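Local coordinates for cyclic nucleotide-gated potassium channel mll3241 (Mesorhizobium loti, PDB 4MUV), which conducts potassium across the cell membrane when activated by cAMP, and is represented here by its cytoplasmic cyclic nucleotide-binding domain, at residues V20-K25 / G80-E85; Q115-S120 / E126-T131; W14-A19 / V62-V67; V32-A37 / L107-A112. The protein carries 3 engineered substitutions. All blocks are in the same frame, centred on the assembly; numbering follows the deposited sequence.

In the fold
From the N terminus, interaction 3 opens first, on helix 13-17 and the residues after it, followed by interaction 1 in the loop 20-25 and interaction 4 on helix 28-37. They close in the same order, at 62-67, 80-85 and 107-112, so each of the three crosses the other two and none nests. Together they tie the N-terminal helices and their connecting loop to one antiparallel sheet, on strands 58-64, 82-83 and 104-110. Interaction 2 follows in series as a short closure of only five intervening residues, folding helix 122-139 against helix 111-120. It touches interaction 1 through Leu22 and Phe128, and interaction 4 through Leu117 and Ile34, bringing the C-terminal helices onto the same core.

Interaction 1 (V20-K25 / G80-E85). With PCG (cyclic guanosine monophosphate), chain C.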
loop_
_atom_site.group_PDB
_atom_site.type_symbol
_atom_site.label_atom_id
_atom_site.label_comp_id
_atom_site.label_asym_id
_atom_site.label_seq_id
_atom_site.Cartn_x
_atom_site.Cartn_y
_atom_site.Cartn_z
ATOM N N VAL A 20 -3.101 -4.936 9.498
ATOM C CA VAL A 20 -1.799 -4.533 8.941
ATOM C C VAL A 20 -0.697 -4.738 9.970
ATOM O O VAL A 20 -0.465 -3.867 10.790
ATOM C CB VAL A 20 -1.808 -3.048 8.487
ATOM C CG1 VAL A 20 -0.460 -2.665 7.833
ATOM C CG2 VAL A 20 -2.938 -2.809 7.504
ATOM N N PRO A 21 0.020 -5.873 9.886
ATOM C CA PRO A 21 1.041 -6.148 10.896
ATOM C C PRO A 21 2.106 -5.080 10.981
ATOM O O PRO A 21 2.626 -4.824 12.064
ATOM C CB PRO A 21 1.673 -7.451 10.406
ATOM C CG PRO A 21 0.617 -8.107 9.638
ATOM C CD PRO A 21 -0.116 -7.000 8.947
ATOM N N LEU A 22 2.429 -4.464 9.856
ATOM C CA LEU A 22 3.461 -3.448 9.836
ATOM C C LEU A 22 3.212 -2.374 10.885
ATOM O O LEU A 22 4.153 -1.846 11.471
ATOM C CB LEU A 22 3.555 -2.802 8.448
ATOM C CG LEU A 22 4.742 -1.873 8.215
ATOM C CD1 LEU A 22 6.061 -2.663 8.292
ATOM C CD2 LEU A 22 4.613 -1.207 6.846
ATOM N N PHE A 23 1.942 -2.065 11.122
ATOM C CA PHE A 23 1.591 -0.925 11.971
ATOM C C PHE A 23 1.442 -1.290 13.434
ATOM O O PHE A 23 1.276 -0.405 14.259
ATOM C CB PHE A 23 0.315 -0.261 11.473
ATOM C CG PHE A 23 0.447 0.406 10.106
ATOM C CD1 PHE A 23 1.682 0.804 9.610
ATOM C CD2 PHE A 23 -0.672 0.627 9.337
ATOM C CE1 PHE A 23 1.806 1.414 8.357
ATOM C CE2 PHE A 23 -0.582 1.228 8.081
ATOM C CZ PHE A 23 0.665 1.626 7.585
ATOM N N GLN A 24 1.492 -2.577 13.756
ATOM C CA GLN A 24 1.623 -3.003 15.142
ATOM C C GLN A 24 3.000 -2.440 15.555
ATOM O O GLN A 24 3.271 -2.193 16.709
ATOM C CB GLN A 24 1.619 -4.532 15.223
ATOM C CG GLN A 24 0.777 -5.166 16.294
ATOM C CD GLN A 24 0.920 -6.676 16.307
ATOM O OE1 GLN A 24 1.972 -7.225 15.955
ATOM N NE2 GLN A 24 -0.145 -7.359 16.692
ATOM N N LYS A 25 3.866 -2.218 14.572
ATOM C CA LYS A 25 5.200 -1.705 14.847
ATOM C C LYS A 25 5.267 -0.218 15.255
ATOM O O LYS A 25 6.372 0.297 15.451
ATOM C CB LYS A 25 6.131 -1.998 13.666
ATOM C CG LYS A 25 6.344 -3.489 13.471
ATOM C CD LYS A 25 7.072 -3.790 12.176
ATOM C CE LYS A 25 7.135 -5.285 11.922
ATOM N NZ LYS A 25 7.359 -5.590 10.484
ATOM N N GLY A 80 -2.598 -8.015 4.977
ATOM C CA GLY A 80 -1.356 -7.800 5.689
ATOM C C GLY A 80 -0.228 -7.398 4.768
ATOM O O GLY A 80 0.770 -6.869 5.214
ATOM N N ALA A 81 -0.376 -7.666 3.475
ATOM C CA ALA A 81 0.650 -7.325 2.499
ATOM C C ALA A 81 0.495 -5.893 2.043
ATOM O O ALA A 81 -0.530 -5.266 2.297
ATOM C CB ALA A 81 0.571 -8.284 1.300
ATOM N N PHE A 82 1.487 -5.396 1.315
ATOM C CA PHE A 82 1.428 -4.028 0.791
ATOM C C PHE A 82 2.140 -3.969 -0.544
ATOM O O PHE A 82 2.970 -4.820 -0.872
ATOM C CB PHE A 82 1.984 -2.992 1.776
ATOM C CG PHE A 82 3.387 -3.268 2.215
ATOM C CD1 PHE A 82 4.470 -2.970 1.399
ATOM C CD2 PHE A 82 3.640 -3.817 3.462
ATOM C CE1 PHE A 82 5.765 -3.219 1.797
ATOM C CE2 PHE A 82 4.939 -4.077 3.867
ATOM C CZ PHE A 82 6.006 -3.767 3.023
ATOM N N PHE A 83 1.762 -2.981 -1.342
ATOM C CA PHE A 83 2.372 -2.756 -2.648
ATOM C C PHE A 83 2.304 -1.281 -3.015
ATOM O O PHE A 83 1.487 -0.532 -2.485
ATOM C CB PHE A 83 1.697 -3.641 -3.698
ATOM C CG PHE A 83 0.253 -3.323 -3.944
ATOM C CD1 PHE A 83 -0.741 -3.917 -3.195
ATOM C CD2 PHE A 83 -0.115 -2.451 -4.948
ATOM C CE1 PHE A 83 -2.074 -3.612 -3.431
ATOM C CE2 PHE A 83 -1.445 -2.147 -5.176
ATOM C CZ PHE A 83 -2.420 -2.722 -4.429
ATOM N N GLY A 84 3.171 -0.887 -3.955
ATOM C CA GLY A 84 3.253 0.494 -4.409
ATOM C C GLY A 84 4.348 1.303 -3.751
ATOM O O GLY A 84 4.560 2.459 -4.107
ATOM N N GLU A 85 5.055 0.686 -2.801
ATOM C CA GLU A 85 6.152 1.374 -2.125
ATOM C C GLU A 85 7.333 1.661 -3.045
ATOM O O GLU A 85 8.038 2.628 -2.852
ATOM C CB GLU A 85 6.653 0.571 -0.910
ATOM C CG GLU A 85 7.450 -0.714 -1.190
ATOM C CD GLU A 85 6.595 -1.812 -1.823
ATOM O OE1 GLU A 85 5.365 -1.844 -1.571
ATOM O OE2 GLU A 85 7.144 -2.636 -2.583
HETATM P PA PCG C . 5.537 -0.200 -7.589
HETATM O O1A PCG C . 5.335 1.201 -7.051
HETATM O O2A PCG C . 6.662 -0.391 -8.543
HETATM O "O5'" PCG C . 4.225 -0.653 -8.268
HETATM C "C5'" PCG C . 4.011 -1.968 -8.519
HETATM C "C4'" PCG C . 4.192 -2.740 -7.199
HETATM O "O4'" PCG C . 3.972 -4.200 -7.196
HETATM C "C3'" PCG C . 5.471 -2.553 -6.725
HETATM O "O3'" PCG C . 5.730 -1.166 -6.342
HETATM C "C2'" PCG C . 5.519 -3.587 -5.527
HETATM O "O2'" PCG C . 5.087 -2.936 -4.332
HETATM C "C1'" PCG C . 4.638 -4.615 -5.905
HETATM N N9 PCG C . 5.204 -5.917 -6.099
HETATM C C8 PCG C . 4.932 -7.057 -5.382
HETATM N N7 PCG C . 5.717 -8.070 -5.754
HETATM C C5 PCG C . 6.516 -7.559 -6.748
HETATM C C6 PCG C . 7.560 -8.161 -7.531
HETATM O O6 PCG C . 7.947 -9.352 -7.446
HETATM N N1 PCG C . 8.143 -7.314 -8.443
HETATM C C2 PCG C . 7.816 -5.974 -8.582
HETATM N N2 PCG C . 8.470 -5.234 -9.495
HETATM N N3 PCG C . 6.826 -5.364 -7.854
HETATM C C4 PCG C . 6.208 -6.232 -6.930
HETATM O O HOH W 1 2.155 -5.390 7.072
#
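Leu22 and Phe82 meet where the loop 20-25 reaches the strand leading into the phosphate-binding cassette, the nucleotide-gripping element of a cyclic nucleotide-binding domain. Their side chains cross at about a right angle, and Leu22 CD2 approaches Phe82 CE2 obliquely at 4.1 Å. Leu22 sends CG anti to its own N (chi1 -171°), which carries the branched end over to the aromatic ring; leucine suits a buried place that must also meet Phe128 and Ile127 of helix 122-139. Nearer the loop's start, Pro21 CD lies 3.6 Å from Gly80 CA. A side chain on Gly80 would crowd that proline ring, and at its backbone angles would also press on the preceding carbonyl oxygen. Beside this apolar pair a water links the backbones, accepting from Leu22 N and donating to Gly80 O at 2.7 Å.

Glu85, at the far end of segment 80-85, belongs to the ligand site. It folds back at chi2 (-68°), which sets its carboxylate carbon in plane at the edge of the Phe82 ring and turns OE2 toward the ribose of cyclic GMP. Arg135 bridges to Glu85 OE2 and also bonds Phe82 O, so the Phe82 backbone and the Glu85 carboxylate are both tied to helix 122-139. Putting an alanine at Glu85 would probably leave the ribose hydroxyl without its acceptor and Arg135 without its carboxylate mate. That hydroxyl is held twice: O2' of cyclic GMP donates to Glu85 OE2 at 2.7 Å and accepts from Gly84 N at 2.8 Å, with an N-H...O angle of 155°.

Interaction 2 (Q115-S120 / E126-T131)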
loop_
_atom_site.group_PDB
_atom_site.type_symbol
_atom_site.label_atom_id
_atom_site.label_comp_id
_atom_site.label_asym_id
_atom_site.label_seq_id
_atom_site.Cartn_x
_atom_site.Cartn_y
_atom_site.Cartn_z
ATOM N N GLN A 115 6.028 9.614 3.193
ATOM C CA GLN A 115 7.285 10.246 3.590
ATOM C C GLN A 115 7.271 10.593 5.077
ATOM O O GLN A 115 8.282 10.435 5.754
ATOM C CB GLN A 115 7.608 11.486 2.754
ATOM C CG GLN A 115 7.626 11.264 1.241
ATOM C CD GLN A 115 8.595 10.198 0.763
ATOM O OE1 GLN A 115 9.446 9.718 1.495
ATOM N NE2 GLN A 115 8.440 9.805 -0.484
ATOM N N MET A 116 6.133 11.061 5.585
ATOM C CA MET A 116 6.050 11.334 7.011
ATOM C C MET A 116 6.247 10.058 7.812
ATOM O O MET A 116 6.960 10.067 8.807
ATOM C CB MET A 116 4.731 11.972 7.388
ATOM C CG MET A 116 4.609 12.090 8.884
ATOM S SD MET A 116 3.451 13.340 9.417
ATOM C CE MET A 116 4.339 14.826 9.006
ATOM N N LEU A 117 5.623 8.971 7.382
ATOM C CA LEU A 117 5.779 7.694 8.064
ATOM C C LEU A 117 7.242 7.256 8.090
ATOM O O LEU A 117 7.753 6.845 9.117
ATOM C CB LEU A 117 4.910 6.639 7.386
ATOM C CG LEU A 117 5.016 5.184 7.867
ATOM C CD1 LEU A 117 4.722 5.047 9.372
ATOM C CD2 LEU A 117 4.073 4.279 7.041
ATOM N N CYS A 118 7.914 7.311 6.943
ATOM C CA CYS A 118 9.311 6.905 6.875
ATOM C C CYS A 118 10.208 7.804 7.723
ATOM O O CYS A 118 11.148 7.321 8.326
ATOM C CB CYS A 118 9.793 6.888 5.430
ATOM S SG CYS A 118 9.073 5.562 4.447
ATOM N N SER A 119 9.937 9.111 7.744
ATOM C CA SER A 119 10.745 10.030 8.536
ATOM C C SER A 119 10.531 9.815 10.038
ATOM O O SER A 119 11.418 10.107 10.823
ATOM C CB SER A 119 10.500 11.487 8.110
ATOM O OG SER A 119 9.240 12.006 8.464
ATOM N N SER A 120 9.354 9.303 10.404
ATOM C CA SER A 120 8.977 9.079 11.790
ATOM C C SER A 120 9.505 7.748 12.325
ATOM O O SER A 120 9.940 7.682 13.479
ATOM C CB SER A 120 7.452 9.138 11.933
ATOM O OG SER A 120 6.954 10.445 11.659
ATOM N N GLU A 126 12.994 1.103 6.805
ATOM C CA GLU A 126 13.896 0.022 6.419
ATOM C C GLU A 126 13.146 -1.184 5.869
ATOM O O GLU A 126 13.606 -1.822 4.921
ATOM C CB GLU A 126 14.776 -0.396 7.606
ATOM C CG GLU A 126 15.890 -1.391 7.251
ATOM C CD GLU A 126 17.004 -0.768 6.417
ATOM O OE1 GLU A 126 16.826 0.352 5.895
ATOM O OE2 GLU A 126 18.073 -1.399 6.287
ATOM N N ILE A 127 11.996 -1.502 6.471
ATOM C CA ILE A 127 11.171 -2.589 5.934
ATOM C C ILE A 127 10.755 -2.272 4.499
ATOM O O ILE A 127 10.828 -3.143 3.628
ATOM C CB ILE A 127 9.949 -2.880 6.807
ATOM C CG1 ILE A 127 10.424 -3.561 8.093
ATOM C CG2 ILE A 127 8.922 -3.759 6.076
ATOM C CD1 ILE A 127 9.416 -3.521 9.216
ATOM N N PHE A 128 10.343 -1.039 4.223
ATOM C CA PHE A 128 9.965 -0.684 2.845
ATOM C C PHE A 128 11.175 -0.796 1.906
ATOM O O PHE A 128 11.069 -1.316 0.796
ATOM C CB PHE A 128 9.394 0.733 2.784
ATOM C CG PHE A 128 8.014 0.892 3.380
ATOM C CD1 PHE A 128 7.028 -0.041 3.182
ATOM C CD2 PHE A 128 7.726 1.997 4.158
ATOM C CE1 PHE A 128 5.780 0.152 3.711
ATOM C CE2 PHE A 128 6.479 2.192 4.681
ATOM C CZ PHE A 128 5.503 1.262 4.466
ATOM N N ARG A 129 12.322 -0.296 2.361
ATOM C CA ARG A 129 13.517 -0.281 1.529
ATOM C C ARG A 129 13.919 -1.728 1.196
ATOM O O ARG A 129 14.236 -2.049 0.040
ATOM C CB ARG A 129 14.671 0.464 2.224
ATOM C CG ARG A 129 15.914 0.677 1.322
ATOM C CD ARG A 129 17.097 1.295 2.068
ATOM N NE ARG A 129 17.637 0.382 3.074
ATOM C CZ ARG A 129 18.439 -0.646 2.816
ATOM N NH1 ARG A 129 18.829 -0.913 1.579
ATOM N NH2 ARG A 129 18.852 -1.414 3.811
ATOM N N LYS A 130 13.900 -2.605 2.196
ATOM C CA LYS A 130 14.266 -4.004 1.968
ATOM C C LYS A 130 13.242 -4.759 1.130
ATOM O O LYS A 130 13.606 -5.604 0.329
ATOM C CB LYS A 130 14.525 -4.715 3.284
ATOM C CG LYS A 130 15.808 -4.260 3.944
ATOM C CD LYS A 130 16.043 -4.981 5.255
ATOM C CE LYS A 130 17.302 -4.479 5.919
ATOM N NZ LYS A 130 17.484 -5.014 7.295
ATOM N N THR A 131 11.966 -4.458 1.309
ATOM C CA THR A 131 10.915 -5.074 0.494
ATOM C C THR A 131 11.104 -4.698 -0.981
ATOM O O THR A 131 10.998 -5.553 -1.863
ATOM C CB THR A 131 9.510 -4.674 1.001
ATOM O OG1 THR A 131 9.315 -5.214 2.312
ATOM C CG2 THR A 131 8.442 -5.225 0.089
#
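Phe128 presents the rim of its ring, rather than a face, to two neighbours on helix 111-120. Leu117 CD2 comes in at the edge, in the ring plane, 4.0 Å from Phe128 CE2, while Cys118 SG sits beside the next rim atom, 3.8 Å from Phe128 CD2. The latter is a sulfur-aromatic contact, with the sulfur 77° off the ring normal. Phe128 holds CG anti to its carbonyl carbon (chi1 -72°), pointing the ring at the other helix. Leu117 instead swings CG anti to its backbone N (chi1 175°), and the two side chains cross at about a right angle. Cysteine is short enough to bring its sulfur to the rim of the ring in this partly exposed place. Away from the interface, Ser119 OG turns back to bond Met116 O at 3.0 Å. On the second helix Arg129 grips Glu126 side-on with NE and NH2, although Glu126 is modelled in two conformers and this pairing is therefore less certain.

Phe128 also packs edge-to-face with Phe82, next to the nucleotide-binding Glu85. Such a pair of consecutive C-terminal helices, the second carrying Arg135 to the ligand, is characteristic of cyclic nucleotide-binding domains.

Interaction 3 (W14-A19 / V62-V67); sequences WQLVAA and VVEGSV
Glu64 OE1 is gripped by Arg12 NH2 in a salt bridge and by Ser105 OG in a hydrogen bond, while the same carboxylate turns OE2 toward Gln15 on helix 13-17. There a water donates to Glu64 OE2 and to Gln15 OE1, at 2.9 Å from the latter, joining two acceptors that could not bond each other directly. The strand bears a classic beta bulge: Val63 and Glu64 both face Ser105 of the neighbouring strand in the antiparallel sheet of this cyclic nucleotide-binding domain. Through it two successive residues can both reach the N-terminal helical part.

Leu16 fills the angle between them. Its CG stands anti to the carbonyl carbon (chi1 -70°), and its branched end crosses Val63 at about a right angle, with Leu16 CD2 3.8 Å from Val63 CG2. The same methyl lies 3.9 Å from Glu64 CD, so the apolar stem and carboxylate carbon of the glutamate lean over it. Shortening Leu16 to an alanine would probably open a gap beside Val63 CG2 and leave the Glu64 stem without its apolar support. Ala19 suits its position by being small, since the backbones draw close there, its CA 5.7 Å from Val63 CA. The other branch of Val63 rests on the helix backbone: CG1 packs 3.6 Å from Leu16 O, whose hydrogen bond comes from Ala19 N.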
loop_
_atom_site.group_PDB
_atom_site.type_symbol
_atom_site.label_atom_id
_atom_site.label_comp_id
_atom_site.label_asym_id
_atom_site.label_seq_id
_atom_site.Cartn_x
_atom_site.Cartn_y
_atom_site.Cartn_z
ATOM N N TRP A 14 -10.067 2.593 10.910
ATOM C CA TRP A 14 -9.557 2.032 12.142
ATOM C C TRP A 14 -9.872 0.536 12.234
ATOM O O TRP A 14 -9.020 -0.254 12.638
ATOM C CB TRP A 14 -10.122 2.770 13.348
ATOM C CG TRP A 14 -9.409 2.333 14.582
ATOM C CD1 TRP A 14 -9.870 1.470 15.505
ATOM C CD2 TRP A 14 -8.083 2.691 14.982
ATOM N NE1 TRP A 14 -8.924 1.259 16.473
ATOM C CE2 TRP A 14 -7.821 2.008 16.178
ATOM C CE3 TRP A 14 -7.102 3.538 14.449
ATOM C CZ2 TRP A 14 -6.632 2.116 16.846
ATOM C CZ3 TRP A 14 -5.899 3.665 15.131
ATOM C CH2 TRP A 14 -5.683 2.948 16.330
ATOM N N GLN A 15 -11.091 0.141 11.859
ATOM C CA GLN A 15 -11.448 -1.275 11.916
ATOM C C GLN A 15 -10.489 -2.104 11.073
ATOM O O GLN A 15 -10.054 -3.194 11.472
ATOM C CB GLN A 15 -12.892 -1.508 11.473
ATOM C CG GLN A 15 -13.306 -2.994 11.488
ATOM C CD GLN A 15 -13.090 -3.699 10.138
ATOM O OE1 GLN A 15 -13.466 -3.179 9.085
ATOM N NE2 GLN A 15 -12.511 -4.892 10.171
ATOM N N LEU A 16 -10.156 -1.577 9.891
ATOM C CA LEU A 16 -9.327 -2.295 8.938
ATOM C C LEU A 16 -7.855 -2.309 9.303
ATOM O O LEU A 16 -7.128 -3.222 8.897
ATOM C CB LEU A 16 -9.484 -1.675 7.555
ATOM C CG LEU A 16 -10.828 -1.881 6.884
ATOM C CD1 LEU A 16 -10.951 -1.027 5.624
ATOM C CD2 LEU A 16 -10.998 -3.352 6.519
ATOM N N VAL A 17 -7.376 -1.318 10.048
ATOM C CA VAL A 17 -5.941 -1.241 10.266
ATOM C C VAL A 17 -5.415 -2.363 11.154
ATOM O O VAL A 17 -4.225 -2.681 11.115
ATOM C CB VAL A 17 -5.481 0.161 10.777
ATOM C CG1 VAL A 17 -5.690 0.345 12.276
ATOM C CG2 VAL A 17 -4.018 0.423 10.385
ATOM N N ALA A 18 -6.288 -2.998 11.938
ATOM C CA ALA A 18 -5.863 -4.136 12.757
ATOM C C ALA A 18 -5.308 -5.282 11.887
ATOM O O ALA A 18 -4.573 -6.118 12.375
ATOM C CB ALA A 18 -7.026 -4.635 13.607
ATOM N N ALA A 19 -5.635 -5.286 10.593
ATOM C CA ALA A 19 -5.145 -6.299 9.651
ATOM C C ALA A 19 -3.771 -5.972 9.027
ATOM O O ALA A 19 -3.316 -6.683 8.129
ATOM C CB ALA A 19 -6.172 -6.507 8.546
ATOM N N VAL A 62 -3.091 -4.123 1.755
ATOM C CA VAL A 62 -4.212 -5.039 1.514
ATOM C C VAL A 62 -4.817 -5.443 2.852
ATOM O O VAL A 62 -4.104 -5.881 3.760
ATOM C CB VAL A 62 -3.763 -6.309 0.769
ATOM C CG1 VAL A 62 -4.931 -7.220 0.499
ATOM C CG2 VAL A 62 -3.073 -5.949 -0.539
ATOM N N VAL A 63 -6.134 -5.285 2.995
ATOM C CA VAL A 63 -6.776 -5.580 4.269
ATOM C C VAL A 63 -7.895 -6.601 4.182
ATOM O O VAL A 63 -8.224 -7.169 5.210
ATOM C CB VAL A 63 -7.171 -4.262 5.035
ATOM C CG1 VAL A 63 -5.920 -3.531 5.546
ATOM C CG2 VAL A 63 -7.986 -3.333 4.196
ATOM N N GLU A 64 -8.453 -6.833 2.991
ATOM C CA GLU A 64 -9.446 -7.893 2.745
ATOM C C GLU A 64 -9.298 -8.309 1.288
ATOM O O GLU A 64 -9.106 -7.452 0.426
ATOM C CB GLU A 64 -10.898 -7.408 2.953
ATOM C CG GLU A 64 -11.221 -6.768 4.312
ATOM C CD GLU A 64 -12.644 -6.235 4.402
ATOM O OE1 GLU A 64 -13.166 -5.669 3.411
ATOM O OE2 GLU A 64 -13.238 -6.351 5.479
ATOM N N GLY A 65 -9.371 -9.602 0.990
ATOM C CA GLY A 65 -9.220 -10.043 -0.383
ATOM C C GLY A 65 -7.775 -10.059 -0.829
ATOM O O GLY A 65 -6.873 -10.000 -0.024
ATOM N N SER A 66 -7.558 -10.159 -2.131
ATOM C CA SER A 66 -6.212 -10.261 -2.665
ATOM C C SER A 66 -6.026 -9.535 -3.991
ATOM O O SER A 66 -6.985 -9.286 -4.739
ATOM C CB SER A 66 -5.813 -11.724 -2.819
ATOM O OG SER A 66 -6.651 -12.374 -3.746
ATOM N N VAL A 67 -4.765 -9.198 -4.261
ATOM C CA VAL A 67 -4.338 -8.645 -5.537
ATOM C C VAL A 67 -3.376 -9.580 -6.246
ATOM O O VAL A 67 -2.742 -10.420 -5.616
ATOM C CB VAL A 67 -3.700 -7.250 -5.385
ATOM C CG1 VAL A 67 -4.676 -6.292 -4.746
ATOM C CG2 VAL A 67 -2.406 -7.315 -4.623
HETATM O O HOH W 2 -14.586 -4.035 6.509
#

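Interaction 4 (V32-A37 / L107-A112); sequences VEIVRA and LSLHSA
Ile34 and Leu109 make the close-packed half of this contact, Ile34 CG2 lying 4.2 Å from Leu109 CD1. Leu109 sets CG anti to its backbone N (chi1 -178°) and then bends at chi2 (67°), and the bend carries CD1 across to the helix. Both side chains are buried, as branched aliphatics should be here: Ile34 goes on to touch Leu117, and Leu109 touches Phe114, both on helix 111-120, so the pair belongs to a larger apolar cluster. Val35, the next residue on helix 28-37, points away from the strand and packs on Trp14 and Val17 of helix 13-17 instead.

In the antiparallel sheet of the cyclic nucleotide-binding domain, strand 104-110 lies between strands 58-64 and 39-43. Leu107 and Leu109 pair with the first through Phe61 and Met59, and Ser108 pairs with Arg39 of the second.

Just before that outer strand begins, at Ala37, direct contact gives way to water. Ala37 O and Ser108 O stand 4.3 Å apart, and two carbonyl oxygens cannot bond one another; a water lies between, 2.9 Å from Ser108 O and a longer 3.3 Å from Ala37 O. The small methyl of alanine is consistent with a spot where waters come up to the carbonyl. A second water lies closer to that carbonyl, 2.8 Å from Ala37 O, and spans from there to the backbone N of His110, the N-cap residue of helix 111-120, accepting from His110 N at 2.8 Å.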
loop_
_atom_site.group_PDB
_atom_site.type_symbol
_atom_site.label_atom_id
_atom_site.label_comp_id
_atom_site.label_asym_id
_atom_site.label_seq_id
_atom_site.Cartn_x
_atom_site.Cartn_y
_atom_site.Cartn_z
ATOM N N VAL A 32 -2.248 6.624 14.926
ATOM C CA VAL A 32 -3.456 7.409 14.741
ATOM C C VAL A 32 -3.280 8.458 13.636
ATOM O O VAL A 32 -4.164 8.635 12.796
ATOM C CB VAL A 32 -3.939 8.010 16.066
ATOM C CG1 VAL A 32 -5.073 8.994 15.841
ATOM C CG2 VAL A 32 -4.376 6.907 17.026
ATOM N N GLU A 33 -2.126 9.119 13.612
ATOM C CA GLU A 33 -1.861 10.116 12.588
ATOM C C GLU A 33 -1.980 9.485 11.197
ATOM O O GLU A 33 -2.606 10.049 10.276
ATOM C CB GLU A 33 -0.482 10.754 12.811
ATOM C CG GLU A 33 -0.249 12.072 12.101
ATOM C CD GLU A 33 0.286 11.939 10.688
ATOM O OE1 GLU A 33 0.713 10.832 10.280
ATOM O OE2 GLU A 33 0.293 12.968 9.973
ATOM N N ILE A 34 -1.385 8.310 11.022
ATOM C CA ILE A 34 -1.386 7.646 9.733
ATOM C C ILE A 34 -2.785 7.168 9.369
ATOM O O ILE A 34 -3.215 7.330 8.226
ATOM C CB ILE A 34 -0.353 6.541 9.724
ATOM C CG1 ILE A 34 1.056 7.159 9.781
ATOM C CG2 ILE A 34 -0.521 5.654 8.497
ATOM C CD1 ILE A 34 1.467 7.985 8.509
ATOM N N VAL A 35 -3.519 6.628 10.326
ATOM C CA VAL A 35 -4.859 6.141 10.027
ATOM C C VAL A 35 -5.799 7.256 9.564
ATOM O O VAL A 35 -6.617 7.051 8.676
ATOM C CB VAL A 35 -5.429 5.311 11.174
ATOM C CG1 VAL A 35 -6.853 4.866 10.842
ATOM C CG2 VAL A 35 -4.578 4.080 11.370
ATOM N N ARG A 36 -5.648 8.452 10.116
ATOM C CA ARG A 36 -6.428 9.590 9.664
ATOM C C ARG A 36 -6.110 9.964 8.213
ATOM O O ARG A 36 -6.958 10.528 7.519
ATOM C CB ARG A 36 -6.176 10.806 10.555
ATOM C CG ARG A 36 -6.669 10.687 11.952
ATOM C CD ARG A 36 -6.569 12.054 12.638
ATOM N NE ARG A 36 -6.553 11.961 14.099
ATOM C CZ ARG A 36 -7.613 11.664 14.849
ATOM N NH1 ARG A 36 -8.793 11.442 14.281
ATOM N NH2 ARG A 36 -7.504 11.612 16.177
ATOM N N ALA A 37 -4.890 9.683 7.773
ATOM C CA ALA A 37 -4.456 10.041 6.435
ATOM C C ALA A 37 -4.785 8.975 5.412
ATOM O O ALA A 37 -4.860 9.257 4.212
ATOM C CB ALA A 37 -2.978 10.303 6.438
ATOM N N LEU A 107 -6.147 -0.040 2.070
ATOM C CA LEU A 107 -5.912 1.261 2.695
ATOM C C LEU A 107 -4.841 1.966 1.859
ATOM O O LEU A 107 -3.713 1.491 1.750
ATOM C CB LEU A 107 -5.478 1.110 4.158
ATOM C CG LEU A 107 -6.530 0.490 5.077
ATOM C CD1 LEU A 107 -5.926 0.138 6.413
ATOM C CD2 LEU A 107 -7.683 1.449 5.281
ATOM N N SER A 108 -5.222 3.095 1.263
ATOM C CA SER A 108 -4.350 3.892 0.401
ATOM C C SER A 108 -3.625 4.953 1.197
ATOM O O SER A 108 -4.261 5.672 1.963
ATOM C CB SER A 108 -5.192 4.565 -0.692
ATOM O OG SER A 108 -4.405 5.362 -1.555
ATOM N N LEU A 109 -2.324 5.051 0.987
ATOM C CA LEU A 109 -1.474 6.008 1.664
ATOM C C LEU A 109 -0.804 6.876 0.614
ATOM O O LEU A 109 -0.029 6.385 -0.210
ATOM C CB LEU A 109 -0.407 5.262 2.453
ATOM C CG LEU A 109 0.554 6.116 3.274
ATOM C CD1 LEU A 109 -0.209 6.775 4.411
ATOM C CD2 LEU A 109 1.705 5.278 3.825
ATOM N N HIS A 110 -1.127 8.164 0.617
ATOM C CA HIS A 110 -0.549 9.078 -0.352
ATOM C C HIS A 110 0.923 9.335 -0.047
ATOM O O HIS A 110 1.382 9.204 1.080
ATOM C CB HIS A 110 -1.336 10.373 -0.376
ATOM C CG HIS A 110 -2.617 10.285 -1.143
ATOM N ND1 HIS A 110 -3.481 9.209 -1.061
ATOM C CD2 HIS A 110 -3.188 11.155 -2.004
ATOM C CE1 HIS A 110 -4.530 9.426 -1.832
ATOM N NE2 HIS A 110 -4.373 10.597 -2.420
ATOM N N SER A 111 1.668 9.715 -1.070
ATOM C CA SER A 111 3.107 9.907 -0.971
ATOM C C SER A 111 3.532 10.793 0.199
ATOM O O SER A 111 4.462 10.463 0.913
ATOM C CB SER A 111 3.659 10.467 -2.282
ATOM O OG SER A 111 5.071 10.535 -2.219
ATOM N N ALA A 112 2.842 11.915 0.398
ATOM C CA ALA A 112 3.268 12.817 1.456
ATOM C C ALA A 112 3.242 12.104 2.802
ATOM O O ALA A 112 4.111 12.288 3.648
ATOM C CB ALA A 112 2.383 14.036 1.525
HETATM O O HOH W 3 -2.533 9.356 2.717
HETATM O O HOH W 4 -4.824 8.317 1.063
#